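Long-range contacts in lipoprotein LpqN (Mycobacterium tuberculosis, PDB 6E5F), which supports cell envelope biogenesis, may connect MmpL transporters with periplasmic proteins, and is a virulence factor required for survival inside host cells: residues 56-61 with 145-150; 185-190 with 198-203; 88-93 with 105-110; 117-122 with 210-215; 69-74 with 127-132. All coordinates share one frame; numbering follows the deposited sequence.

Interaction 1: residues 56-61 with 145-150; sequences GPNYTI and LKNLPG
Asn147 lays its side-chain amide along the backbone of Gly56 to Asn58 and pairs with it much as another peptide group would. Its ND2 donates to Asn58 O at 3.1 Å in a nearly straight bond (170°), with the acceptor close to the amide plane. Its OD1 takes the backbone N-H of Asn58, also at 3.1 Å, on a lone pair in the carbonyl plane. Both polar backbone atoms of Asn58 are thus used by one side chain. A second donor closes on the same oxygen: Asn58 ND2 lies 2.7 Å from Asn147 OD1, tilted from that carbonyl plane. With CG of Asn58 anti to its carbonyl carbon (chi1 -59°), its amide folds back beside its own N-H, and backbone and side chain grip OD1 together. Three bonds therefore fix the rotation of the Asn147 amide, and the side-chain amides of Asn58 and Asn147 are turned 28° apart.

Lys146 packs against the Asn58 amide, running across it with CB 3.5 Å from Asn58 ND2. Its chain bends at the third torsion, which carries CE past Asn58 OD1, while NZ forms its salt bridge with Asp156. Beyond the bonds, Thr60 CG2 lies 3.5 Å from Asn147 ND2.

This is a surface contact, pinning the first modelled residues to the turn after helix 143-146. Thr60 is the N-cap of helix 61-66, and its own N-H is taken by Asp63. On the side toward the sheet, Leu145 and Leu148 pack on strands 165-176 and 179-192, while Ile61 touches Thr187 of the latter strand.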
# COMPACT_ATOMS: atom_id res chain seq x y z
N GLY A 56 -8.63 -4.35 -15.67
CA GLY A 56 -7.63 -4.86 -16.59
C GLY A 56 -7.60 -6.38 -16.64
O GLY A 56 -8.41 -7.04 -15.98
N PRO A 57 -6.67 -6.94 -17.42
CA PRO A 57 -6.62 -8.40 -17.58
C PRO A 57 -5.95 -9.14 -16.44
O PRO A 57 -5.97 -10.38 -16.43
CB PRO A 57 -5.83 -8.57 -18.88
CG PRO A 57 -4.91 -7.39 -18.90
CD PRO A 57 -5.68 -6.25 -18.26
N ASN A 58 -5.36 -8.44 -15.47
CA ASN A 58 -4.65 -9.09 -14.38
C ASN A 58 -5.59 -9.33 -13.21
O ASN A 58 -6.39 -8.46 -12.85
CB ASN A 58 -3.47 -8.24 -13.92
CG ASN A 58 -2.47 -7.99 -15.03
OD1 ASN A 58 -1.67 -8.85 -15.36
ND2 ASN A 58 -2.52 -6.79 -15.60
N TYR A 59 -5.50 -10.52 -12.63
CA TYR A 59 -6.29 -10.84 -11.45
C TYR A 59 -5.76 -10.06 -10.26
O TYR A 59 -4.55 -9.99 -10.03
CB TYR A 59 -6.18 -12.34 -11.18
CG TYR A 59 -7.33 -12.92 -10.38
CD1 TYR A 59 -8.58 -13.12 -10.96
CD2 TYR A 59 -7.16 -13.29 -9.06
CE1 TYR A 59 -9.62 -13.66 -10.24
CE2 TYR A 59 -8.20 -13.83 -8.33
CZ TYR A 59 -9.43 -14.01 -8.92
OH TYR A 59 -10.48 -14.54 -8.21
N THR A 60 -6.67 -9.46 -9.49
CA THR A 60 -6.30 -8.61 -8.37
C THR A 60 -6.76 -9.22 -7.05
O THR A 60 -7.50 -10.21 -7.00
CB THR A 60 -6.94 -7.22 -8.51
OG1 THR A 60 -8.37 -7.33 -8.40
CG2 THR A 60 -6.58 -6.60 -9.85
N ILE A 61 -6.30 -8.62 -5.95
CA ILE A 61 -6.77 -9.01 -4.63
C ILE A 61 -8.27 -8.78 -4.53
O ILE A 61 -9.00 -9.59 -3.92
CB ILE A 61 -5.99 -8.25 -3.54
CG1 ILE A 61 -4.53 -8.71 -3.52
CG2 ILE A 61 -6.65 -8.45 -2.18
CD1 ILE A 61 -3.60 -7.83 -2.69
N LEU A 145 -1.66 -2.71 -9.72
CA LEU A 145 -0.79 -1.78 -10.42
C LEU A 145 -0.62 -2.16 -11.88
O LEU A 145 -0.59 -1.29 -12.76
CB LEU A 145 0.58 -1.70 -9.74
CG LEU A 145 0.70 -1.14 -8.32
CD1 LEU A 145 2.01 -0.39 -8.16
CD2 LEU A 145 -0.48 -0.26 -7.93
N LYS A 146 -0.52 -3.46 -12.17
CA LYS A 146 -0.32 -3.89 -13.55
C LYS A 146 -1.51 -3.54 -14.43
O LYS A 146 -1.36 -3.51 -15.66
CB LYS A 146 -0.03 -5.39 -13.59
CG LYS A 146 1.34 -5.76 -13.03
CD LYS A 146 1.52 -7.27 -12.94
CE LYS A 146 1.59 -7.92 -14.31
NZ LYS A 146 1.66 -9.41 -14.20
N ASN A 147 -2.67 -3.25 -13.85
CA ASN A 147 -3.85 -2.85 -14.60
C ASN A 147 -3.93 -1.34 -14.81
O ASN A 147 -4.85 -0.87 -15.50
CB ASN A 147 -5.13 -3.32 -13.90
CG ASN A 147 -5.31 -4.83 -13.97
OD1 ASN A 147 -4.73 -5.50 -14.82
ND2 ASN A 147 -6.14 -5.36 -13.07
N LEU A 148 -3.01 -0.57 -14.24
CA LEU A 148 -3.03 0.88 -14.42
C LEU A 148 -2.77 1.22 -15.89
O LEU A 148 -2.02 0.52 -16.57
CB LEU A 148 -1.95 1.52 -13.56
CG LEU A 148 -2.32 2.49 -12.43
CD1 LEU A 148 -3.75 2.33 -11.93
CD2 LEU A 148 -1.35 2.32 -11.28
N PRO A 149 -3.38 2.29 -16.40
CA PRO A 149 -3.17 2.66 -17.81
C PRO A 149 -1.71 2.91 -18.12
O PRO A 149 -1.07 3.78 -17.52
CB PRO A 149 -4.00 3.94 -17.97
CG PRO A 149 -5.00 3.89 -16.87
CD PRO A 149 -4.32 3.21 -15.73
N GLY A 150 -1.18 2.15 -19.08
CA GLY A 150 0.20 2.32 -19.48
C GLY A 150 1.20 2.04 -18.39
O GLY A 150 2.30 2.61 -18.39

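Interaction 2: residues 185-190 with 198-203; sequences QKTVVI and VLQLNA
Gln185 and Asn202 run alongside each other with their amides at the same end, so one amide donates to the other: Gln185 NE2 bonds Asn202 OD1 at 2.9 Å. The acceptor sits near the Gln185 amide plane, although the two amide planes are turned 36° apart. Gln185 reaches it through an extended chain, CG anti to the backbone N (chi1 -177°); the same NE2 also bonds Glu144. Next along the face, Thr187 and Gln200 are similarly aligned, and Gln200 NE2 gives a hydrogen bond to Thr187 OG1, also at 2.9 Å. A water bridges Gln185 OE1 and Gln200 NE2, accepting from the latter.

The other face is more apolar. Val188 and Leu199 stand next to each other, with CG2 of the valine 4.2 Å from CD2 of the leucine. Lys186 leaves its neighbour Leu201 and runs off to a salt bridge with Asp221. Between the faces, paired backbone bonds join Lys186 to Leu201 and Val188 to Leu199; Val188 N to Leu199 O is 2.8 Å.

The arrangement is a regular antiparallel beta hairpin, strands 179-192 and 195-206, in the central sheet. Its Ala203 end touches the bound dodecyl trehaloside, so the hairpin forms part of the lipid pocket.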
# COMPACT_ATOMS: atom_id res chain seq x y z
N GLN A 185 3.30 0.02 -4.68
CA GLN A 185 2.39 -0.51 -3.69
C GLN A 185 3.08 -1.63 -2.93
O GLN A 185 3.57 -2.58 -3.54
CB GLN A 185 1.12 -1.03 -4.34
CG GLN A 185 0.08 -1.54 -3.36
CD GLN A 185 -1.13 -2.07 -4.07
OE1 GLN A 185 -1.07 -3.11 -4.72
NE2 GLN A 185 -2.25 -1.36 -3.95
N LYS A 186 3.11 -1.50 -1.61
CA LYS A 186 3.56 -2.58 -0.74
C LYS A 186 2.34 -3.16 -0.05
O LYS A 186 1.56 -2.42 0.57
CB LYS A 186 4.57 -2.08 0.30
CG LYS A 186 5.26 -3.22 1.06
CD LYS A 186 6.50 -2.76 1.80
CE LYS A 186 7.38 -3.94 2.19
NZ LYS A 186 8.72 -3.53 2.72
N THR A 187 2.16 -4.47 -0.18
CA THR A 187 1.07 -5.19 0.45
C THR A 187 1.66 -6.08 1.53
O THR A 187 2.59 -6.85 1.26
CB THR A 187 0.32 -6.03 -0.58
OG1 THR A 187 -0.26 -5.17 -1.57
CG2 THR A 187 -0.78 -6.85 0.08
N VAL A 188 1.15 -5.97 2.75
CA VAL A 188 1.62 -6.76 3.89
C VAL A 188 0.45 -7.60 4.38
O VAL A 188 -0.64 -7.07 4.60
CB VAL A 188 2.13 -5.86 5.02
CG1 VAL A 188 2.79 -6.70 6.11
CG2 VAL A 188 3.09 -4.80 4.49
N VAL A 189 0.68 -8.90 4.54
CA VAL A 189 -0.35 -9.82 5.02
C VAL A 189 -0.08 -10.12 6.49
O VAL A 189 1.03 -10.53 6.86
CB VAL A 189 -0.39 -11.09 4.17
CG1 VAL A 189 -1.40 -12.07 4.71
CG2 VAL A 189 -0.75 -10.73 2.74
N ILE A 190 -1.09 -9.90 7.32
CA ILE A 190 -0.95 -9.97 8.77
C ILE A 190 -2.01 -10.92 9.30
O ILE A 190 -3.11 -10.48 9.68
CB ILE A 190 -1.06 -8.57 9.40
CG1 ILE A 190 -0.08 -7.59 8.75
CG2 ILE A 190 -0.84 -8.65 10.92
CD1 ILE A 190 -0.44 -6.13 8.99
N VAL A 198 -4.83 -7.01 5.86
CA VAL A 198 -4.05 -6.67 4.68
C VAL A 198 -3.78 -5.17 4.72
O VAL A 198 -4.72 -4.36 4.62
CB VAL A 198 -4.77 -7.06 3.38
CG1 VAL A 198 -3.89 -6.70 2.16
CG2 VAL A 198 -5.12 -8.55 3.39
N LEU A 199 -2.52 -4.81 4.87
CA LEU A 199 -2.09 -3.42 4.82
C LEU A 199 -1.57 -3.15 3.43
O LEU A 199 -0.77 -3.92 2.90
CB LEU A 199 -0.97 -3.18 5.83
CG LEU A 199 -0.28 -1.82 5.79
CD1 LEU A 199 -1.21 -0.74 6.31
CD2 LEU A 199 1.03 -1.85 6.58
N GLN A 200 -2.03 -2.06 2.83
CA GLN A 200 -1.46 -1.61 1.56
C GLN A 200 -0.94 -0.20 1.73
O GLN A 200 -1.62 0.66 2.30
CB GLN A 200 -2.48 -1.72 0.42
CG GLN A 200 -2.82 -3.19 0.09
CD GLN A 200 -3.53 -3.36 -1.24
OE1 GLN A 200 -4.56 -2.75 -1.50
NE2 GLN A 200 -2.96 -4.21 -2.10
N LEU A 201 0.28 0.02 1.27
CA LEU A 201 0.90 1.34 1.24
C LEU A 201 1.02 1.74 -0.23
O LEU A 201 1.71 1.06 -1.00
CB LEU A 201 2.25 1.33 1.93
CG LEU A 201 2.25 0.84 3.39
CD1 LEU A 201 3.68 0.78 3.93
CD2 LEU A 201 1.38 1.71 4.27
N ASN A 202 0.33 2.80 -0.61
CA ASN A 202 0.23 3.23 -2.00
C ASN A 202 1.01 4.53 -2.14
O ASN A 202 0.60 5.57 -1.62
CB ASN A 202 -1.24 3.46 -2.36
CG ASN A 202 -2.05 2.19 -2.37
OD1 ASN A 202 -1.53 1.11 -2.62
ND2 ASN A 202 -3.35 2.30 -2.09
N ALA A 203 2.13 4.48 -2.86
CA ALA A 203 2.96 5.65 -3.10
C ALA A 203 2.70 6.21 -4.49
O ALA A 203 2.53 5.45 -5.45
CB ALA A 203 4.44 5.28 -2.96
O HOH W 1 -3.45 -4.66 -4.94

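Interaction 3: residues 88-93 with 105-110; sequences PVPDDW and GGIVYT
Trp93 and Ile107 form the apolar centre: the isoleucine brings CD1 over one face of the indole, offset toward the rim, while CG1 comes within 3.5 Å of Trp93 CE3. Tyr109 takes the opposite face. Its CB sits almost exactly over the six-membered ring, 4.0 Å from the centroid and 4° off the normal, a CH-pi contact. The tyrosine ring starts over the five-membered ring, CD1 3.5 Å from Trp93 NE1, and is oblique to it. CG of Tyr109 is anti to the backbone N (chi1 -171°), which carries the ring on toward Asp92. Trp93 and Tyr109 are a non-hydrogen-bonded antiparallel pair, their CA atoms 4.4 Å apart, which brings both side chains to the same face.

Around this centre the 88-93 loop adds smaller pieces. Pro90 runs roughly perpendicular to Ile107, with CD 3.7 Å from Ile107 CD1, and Val89 touches the other branch, CG2. Pro90 to Trp93 makes a type II turn, with Asp92 at the position of positive phi.

The outer rim is polar. Asp92 O accepts from Thr110 N at 2.9 Å, nearly in line with the carbonyl; Thr110 OG1 also approaches this oxygen, but unusually closely, so its detail is doubtful. Asp92 CB packs 3.8 Å from Tyr109 CE1.

Helix 210-223 covers the inner part, with Thr212 and Ala216 on Trp93. The chemistry divides: the inner side is joined by apolar packing of the indole between two side chains, while the Asp92 carbonyl, bonded by Thr110 N and probably by OG1, probably helps hold the turn where strand 93-96 starts and strand 106-109 ends.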
# COMPACT_ATOMS: atom_id res chain seq x y z
N PRO A 88 6.41 5.16 10.42
CA PRO A 88 7.17 6.38 10.72
C PRO A 88 6.75 7.53 9.82
O PRO A 88 6.20 7.34 8.73
CB PRO A 88 8.61 5.96 10.43
CG PRO A 88 8.47 4.99 9.31
CD PRO A 88 7.20 4.22 9.59
N VAL A 89 7.02 8.73 10.31
CA VAL A 89 6.84 9.95 9.51
C VAL A 89 8.24 10.45 9.15
O VAL A 89 8.90 11.08 9.98
CB VAL A 89 6.05 11.02 10.27
CG1 VAL A 89 5.91 12.28 9.42
CG2 VAL A 89 4.68 10.48 10.66
N PRO A 90 8.73 10.19 7.94
CA PRO A 90 10.08 10.63 7.59
C PRO A 90 10.22 12.14 7.68
O PRO A 90 9.24 12.89 7.66
CB PRO A 90 10.25 10.15 6.14
CG PRO A 90 9.25 9.05 5.97
CD PRO A 90 8.09 9.44 6.84
N ASP A 91 11.47 12.59 7.80
CA ASP A 91 11.74 14.02 7.85
C ASP A 91 11.26 14.69 6.57
O ASP A 91 11.37 14.14 5.48
CB ASP A 91 13.24 14.25 8.04
CG ASP A 91 13.72 13.83 9.41
OD1 ASP A 91 12.93 13.91 10.38
OD2 ASP A 91 14.89 13.41 9.53
N ASP A 92 10.72 15.90 6.73
CA ASP A 92 10.14 16.71 5.65
C ASP A 92 8.80 16.17 5.16
O ASP A 92 8.23 16.74 4.22
CB ASP A 92 11.10 16.91 4.46
CG ASP A 92 12.34 17.69 4.84
OD1 ASP A 92 12.27 18.48 5.80
OD2 ASP A 92 13.38 17.51 4.18
N TRP A 93 8.28 15.10 5.76
CA TRP A 93 6.93 14.63 5.49
C TRP A 93 6.05 14.96 6.69
O TRP A 93 6.53 15.11 7.82
CB TRP A 93 6.91 13.12 5.26
CG TRP A 93 7.60 12.68 4.00
CD1 TRP A 93 8.93 12.73 3.74
CD2 TRP A 93 6.98 12.13 2.84
NE1 TRP A 93 9.19 12.24 2.49
CE2 TRP A 93 8.00 11.86 1.91
CE3 TRP A 93 5.66 11.83 2.48
CZ2 TRP A 93 7.75 11.32 0.66
CZ3 TRP A 93 5.41 11.29 1.24
CH2 TRP A 93 6.45 11.04 0.34
N GLY A 105 -4.81 6.68 7.14
CA GLY A 105 -3.81 7.71 7.26
C GLY A 105 -2.78 7.62 6.15
O GLY A 105 -2.91 6.87 5.18
N GLY A 106 -1.73 8.42 6.31
CA GLY A 106 -0.67 8.45 5.33
C GLY A 106 0.32 9.55 5.65
O GLY A 106 0.32 10.11 6.75
N ILE A 107 1.16 9.85 4.67
CA ILE A 107 2.13 10.93 4.78
C ILE A 107 2.17 11.67 3.45
O ILE A 107 1.97 11.08 2.39
CB ILE A 107 3.54 10.41 5.16
CG1 ILE A 107 3.99 9.31 4.20
CG2 ILE A 107 3.55 9.91 6.60
CD1 ILE A 107 5.42 8.85 4.41
N VAL A 108 2.43 12.97 3.53
CA VAL A 108 2.57 13.83 2.36
C VAL A 108 3.86 14.62 2.50
O VAL A 108 4.24 15.02 3.61
CB VAL A 108 1.36 14.76 2.19
CG1 VAL A 108 1.18 15.66 3.41
CG2 VAL A 108 1.51 15.61 0.93
N TYR A 109 4.55 14.82 1.38
CA TYR A 109 5.81 15.55 1.38
C TYR A 109 5.54 17.05 1.49
O TYR A 109 4.68 17.59 0.79
CB TYR A 109 6.57 15.25 0.09
CG TYR A 109 7.99 15.76 0.05
CD1 TYR A 109 8.92 15.36 1.00
CD2 TYR A 109 8.41 16.63 -0.94
CE1 TYR A 109 10.22 15.82 0.97
CE2 TYR A 109 9.71 17.09 -0.99
CZ TYR A 109 10.61 16.68 -0.03
OH TYR A 109 11.91 17.14 -0.06
N THR A 110 6.27 17.72 2.38
CA THR A 110 6.01 19.12 2.71
C THR A 110 6.75 20.11 1.83
O THR A 110 6.61 21.32 2.04
CB THR A 110 6.37 19.39 4.18
OG1 THR A 110 7.78 19.23 4.37
CG2 THR A 110 5.62 18.44 5.10

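Interaction 4: residues 117-122 with 210-215; sequences DPPTIV and TMTLMD
Pro119 leads into strand 120-130, which packs against helix 210-223; the contact is a helix on the face of an antiparallel sheet, held by apolar side chains with no hydrogen bond between the two segments. The proline ring faces the helix: CB lies 4.1 Å from Leu213 CD2, and CG comes within 4.4 Å of Thr212 CG2. Ala205 and Trp93 also border this site, so Pro119 and Leu213 share a small apolar cluster.

At Thr120 the side chain turns to the other face of the sheet, so its carbonyl, rather than its side chain, meets Leu213. Ile121 faces the helix again. It and Leu213 pass antiparallel, CG1 of the isoleucine 4.2 Å from CD2 of the leucine.

Leu213 therefore carries most of the joint with one methyl. Its CG is anti to the carbonyl carbon (chi1 -69°) and chi2 is near 180°, which extends the side chain from the helix to the strand. The Ile121 side chain is about 4 Å from the bound dodecyl trehaloside, and Met214, on the side of the helix turned from the strand, touches it. The nearest approach to the strand is Leu213 CD2 to Thr120 O, 3.9 Å.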
# COMPACT_ATOMS: atom_id res chain seq x y z
N ASP A 117 -0.07 18.79 -6.28
CA ASP A 117 0.21 17.40 -6.66
C ASP A 117 1.47 16.93 -5.92
O ASP A 117 2.49 16.63 -6.55
CB ASP A 117 0.38 17.28 -8.17
CG ASP A 117 0.31 15.85 -8.66
OD1 ASP A 117 0.14 14.94 -7.82
OD2 ASP A 117 0.43 15.64 -9.88
N PRO A 118 1.42 16.86 -4.60
CA PRO A 118 2.61 16.51 -3.82
C PRO A 118 2.82 15.01 -3.77
O PRO A 118 1.85 14.24 -3.86
CB PRO A 118 2.28 17.06 -2.43
CG PRO A 118 0.79 16.90 -2.34
CD PRO A 118 0.27 17.18 -3.73
N PRO A 119 4.06 14.55 -3.60
CA PRO A 119 4.28 13.13 -3.34
C PRO A 119 3.56 12.70 -2.07
O PRO A 119 3.56 13.41 -1.07
CB PRO A 119 5.80 13.03 -3.16
CG PRO A 119 6.35 14.21 -3.87
CD PRO A 119 5.33 15.30 -3.70
N THR A 120 2.94 11.52 -2.13
CA THR A 120 2.18 11.00 -1.01
C THR A 120 2.37 9.50 -0.90
O THR A 120 2.59 8.80 -1.90
CB THR A 120 0.67 11.27 -1.16
OG1 THR A 120 0.18 10.57 -2.32
CG2 THR A 120 0.39 12.75 -1.30
N ILE A 121 2.28 9.00 0.33
CA ILE A 121 2.18 7.58 0.61
C ILE A 121 0.97 7.39 1.52
O ILE A 121 0.96 7.91 2.65
CB ILE A 121 3.46 7.01 1.23
CG1 ILE A 121 4.65 7.27 0.30
CG2 ILE A 121 3.30 5.51 1.51
CD1 ILE A 121 5.99 6.81 0.84
N VAL A 122 -0.03 6.68 1.03
CA VAL A 122 -1.31 6.52 1.71
C VAL A 122 -1.47 5.07 2.13
O VAL A 122 -1.07 4.15 1.40
CB VAL A 122 -2.47 6.97 0.80
CG1 VAL A 122 -3.79 6.46 1.31
CG2 VAL A 122 -2.47 8.49 0.67
N THR A 210 10.52 11.10 -8.08
CA THR A 210 10.66 9.69 -7.78
C THR A 210 11.56 9.45 -6.57
O THR A 210 11.25 8.62 -5.72
CB THR A 210 11.22 8.96 -9.01
OG1 THR A 210 10.24 8.96 -10.06
CG2 THR A 210 11.58 7.53 -8.66
N MET A 211 12.68 10.17 -6.49
CA MET A 211 13.62 9.92 -5.41
C MET A 211 13.03 10.27 -4.05
O MET A 211 13.39 9.66 -3.04
CB MET A 211 14.91 10.72 -5.63
CG MET A 211 16.03 10.37 -4.65
SD MET A 211 16.66 8.69 -4.85
CE MET A 211 17.38 8.80 -6.49
N THR A 212 12.13 11.26 -4.00
CA THR A 212 11.47 11.58 -2.74
C THR A 212 10.69 10.38 -2.21
O THR A 212 10.73 10.09 -1.01
CB THR A 212 10.54 12.78 -2.93
OG1 THR A 212 11.27 13.85 -3.53
CG2 THR A 212 9.99 13.25 -1.59
N LEU A 213 9.98 9.67 -3.09
CA LEU A 213 9.28 8.46 -2.67
C LEU A 213 10.26 7.40 -2.18
O LEU A 213 10.03 6.76 -1.15
CB LEU A 213 8.46 7.89 -3.83
CG LEU A 213 7.24 8.66 -4.31
CD1 LEU A 213 6.54 7.89 -5.41
CD2 LEU A 213 6.28 8.94 -3.16
N MET A 214 11.35 7.19 -2.92
CA MET A 214 12.28 6.13 -2.57
C MET A 214 12.92 6.38 -1.21
O MET A 214 13.09 5.45 -0.42
CB MET A 214 13.34 5.99 -3.66
CG MET A 214 12.77 5.72 -5.05
SD MET A 214 13.99 5.27 -6.29
CE MET A 214 14.49 3.67 -5.70
N ASP A 215 13.26 7.64 -0.92
CA ASP A 215 13.82 7.96 0.39
C ASP A 215 12.83 7.62 1.50
O ASP A 215 13.20 7.01 2.51
CB ASP A 215 14.20 9.44 0.44
CG ASP A 215 15.41 9.77 -0.42
OD1 ASP A 215 16.20 8.85 -0.72
OD2 ASP A 215 15.57 10.95 -0.80

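Interaction 5: residues 69-74 with 127-132; sequences HIQETP and KLTGDI
Ile70, Glu72 and Leu128 make the tight face of this strand pair. Leu128 CD2 nestles against the aliphatic part of Glu72, 3.6 Å from its CB, and Ile70 CG2 lies 4.1 Å from Leu128 CB. Ile70 sends its other branch, anti to the carbonyl carbon (chi1 -62°), across to the turn, where CD1 meets Ile132 CD1 at 3.8 Å.

The opposite face is looser and wet. Gln71 is aligned with Thr129, and Thr73 with Lys127: Thr73 OG1 lies 3.5 Å from Lys127 CB, and Gln71 CB 3.5 Å from Thr129 OG1. Here a water accepts from Gln71 NE2 and donates to Lys127 O. A second water ties His69 N to Asp131 OD2 at the open end.

Between the faces runs regular antiparallel pairing, Gln71 with Thr129 and Thr73 with Lys127. It is extended by Asp131 N to His69 O, 2.9 Å and almost straight (177°). Gly130, with positive phi, ends the strand, and Asp131 centres an inverse gamma turn.

Strand 70-74 adds to the sheet beside the end of strand 120-130, which at this end has strand 195-206 along its other edge. Helix 61-66 lies over the tight face, with Tyr64 on Ile70 and Ile132, and Ile65 on Glu72 and Leu128.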
# COMPACT_ATOMS: atom_id res chain seq x y z
N HIS A 69 -15.62 -16.93 -0.63
CA HIS A 69 -16.41 -16.65 0.57
C HIS A 69 -15.54 -15.89 1.56
O HIS A 69 -15.14 -16.40 2.62
CB HIS A 69 -16.96 -17.94 1.16
CG HIS A 69 -17.98 -18.61 0.29
ND1 HIS A 69 -18.12 -19.97 0.22
CD2 HIS A 69 -18.91 -18.09 -0.55
CE1 HIS A 69 -19.08 -20.28 -0.62
NE2 HIS A 69 -19.58 -19.15 -1.11
N ILE A 70 -15.23 -14.65 1.20
CA ILE A 70 -14.34 -13.79 1.97
C ILE A 70 -15.08 -12.50 2.26
O ILE A 70 -15.59 -11.84 1.35
CB ILE A 70 -13.04 -13.50 1.22
CG1 ILE A 70 -12.27 -14.80 0.96
CG2 ILE A 70 -12.19 -12.52 2.01
CD1 ILE A 70 -11.08 -14.64 0.03
N GLN A 71 -15.14 -12.14 3.54
CA GLN A 71 -15.70 -10.87 3.96
C GLN A 71 -14.57 -9.88 4.16
O GLN A 71 -13.57 -10.19 4.83
CB GLN A 71 -16.47 -11.06 5.27
CG GLN A 71 -17.10 -9.80 5.80
CD GLN A 71 -17.76 -10.03 7.14
OE1 GLN A 71 -18.98 -10.15 7.23
NE2 GLN A 71 -16.95 -10.09 8.19
N GLU A 72 -14.71 -8.69 3.58
CA GLU A 72 -13.74 -7.62 3.72
C GLU A 72 -14.39 -6.46 4.46
O GLU A 72 -15.47 -5.99 4.07
CB GLU A 72 -13.26 -7.14 2.35
CG GLU A 72 -12.31 -5.95 2.43
CD GLU A 72 -11.89 -5.45 1.06
OE1 GLU A 72 -10.78 -4.88 0.96
OE2 GLU A 72 -12.65 -5.63 0.10
N THR A 73 -13.73 -5.99 5.52
CA THR A 73 -14.22 -4.84 6.25
C THR A 73 -13.07 -3.86 6.46
O THR A 73 -11.93 -4.25 6.72
CB THR A 73 -14.83 -5.25 7.60
OG1 THR A 73 -13.84 -5.88 8.42
CG2 THR A 73 -16.00 -6.21 7.39
N PRO A 74 -13.34 -2.56 6.31
CA PRO A 74 -12.28 -1.57 6.52
C PRO A 74 -11.90 -1.52 7.99
O PRO A 74 -12.72 -1.73 8.88
CB PRO A 74 -12.93 -0.26 6.08
CG PRO A 74 -14.38 -0.47 6.30
CD PRO A 74 -14.64 -1.92 6.02
N LYS A 127 -9.65 -5.96 6.83
CA LYS A 127 -9.77 -7.19 7.60
C LYS A 127 -10.51 -8.19 6.73
O LYS A 127 -11.63 -7.92 6.29
CB LYS A 127 -10.53 -6.94 8.89
CG LYS A 127 -10.69 -8.17 9.77
CD LYS A 127 -11.49 -7.82 11.02
CE LYS A 127 -11.58 -8.98 11.99
NZ LYS A 127 -12.37 -8.61 13.20
N LEU A 128 -9.87 -9.33 6.46
CA LEU A 128 -10.45 -10.38 5.64
C LEU A 128 -10.74 -11.58 6.53
O LEU A 128 -9.86 -12.04 7.26
CB LEU A 128 -9.49 -10.79 4.52
CG LEU A 128 -9.02 -9.65 3.62
CD1 LEU A 128 -8.14 -10.20 2.49
CD2 LEU A 128 -10.19 -8.87 3.04
N THR A 129 -11.97 -12.08 6.46
CA THR A 129 -12.35 -13.28 7.19
C THR A 129 -13.03 -14.24 6.23
O THR A 129 -13.51 -13.86 5.17
CB THR A 129 -13.30 -12.95 8.36
OG1 THR A 129 -14.42 -12.21 7.88
CG2 THR A 129 -12.57 -12.15 9.43
N GLY A 130 -13.07 -15.51 6.64
CA GLY A 130 -13.71 -16.53 5.84
C GLY A 130 -12.71 -17.44 5.17
O GLY A 130 -11.73 -17.87 5.78
N ASP A 131 -12.95 -17.74 3.89
CA ASP A 131 -12.13 -18.69 3.14
C ASP A 131 -10.94 -17.95 2.51
O ASP A 131 -10.82 -17.82 1.30
CB ASP A 131 -12.98 -19.39 2.08
CG ASP A 131 -12.27 -20.57 1.45
OD1 ASP A 131 -11.29 -21.06 2.04
OD2 ASP A 131 -12.70 -21.00 0.36
N ILE A 132 -10.06 -17.48 3.39
CA ILE A 132 -8.97 -16.59 3.01
C ILE A 132 -7.65 -17.33 3.20
O ILE A 132 -7.39 -17.89 4.27
CB ILE A 132 -9.02 -15.28 3.82
CG1 ILE A 132 -7.86 -14.35 3.45
CG2 ILE A 132 -9.02 -15.56 5.31
CD1 ILE A 132 -8.03 -13.71 2.11
O HOH W 2 -14.51 -19.54 -1.10
O HOH W 3 -13.93 -9.09 7.72

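Overall arrangement
From the N terminus, interaction 1 opens first and closes a long loop when 145-150 returns to 56-61. Inside that loop lies interaction 5, joining strand 70-74 to the far end of strand 120-130, and inside that again the short closure of interaction 3. Interaction 4 starts at the near end of strand 120-130 but ends on helix 210-223, so it crosses both interaction 1 and interaction 5. Its loop encloses the hairpin of interaction 2. Strand 120-130 thus links interactions 4 and 5, whose centres are about 30 Å apart, while the hairpin touches interactions 1, 4 and 5, connecting the N-terminal segment and helix 143-146 with the sheet.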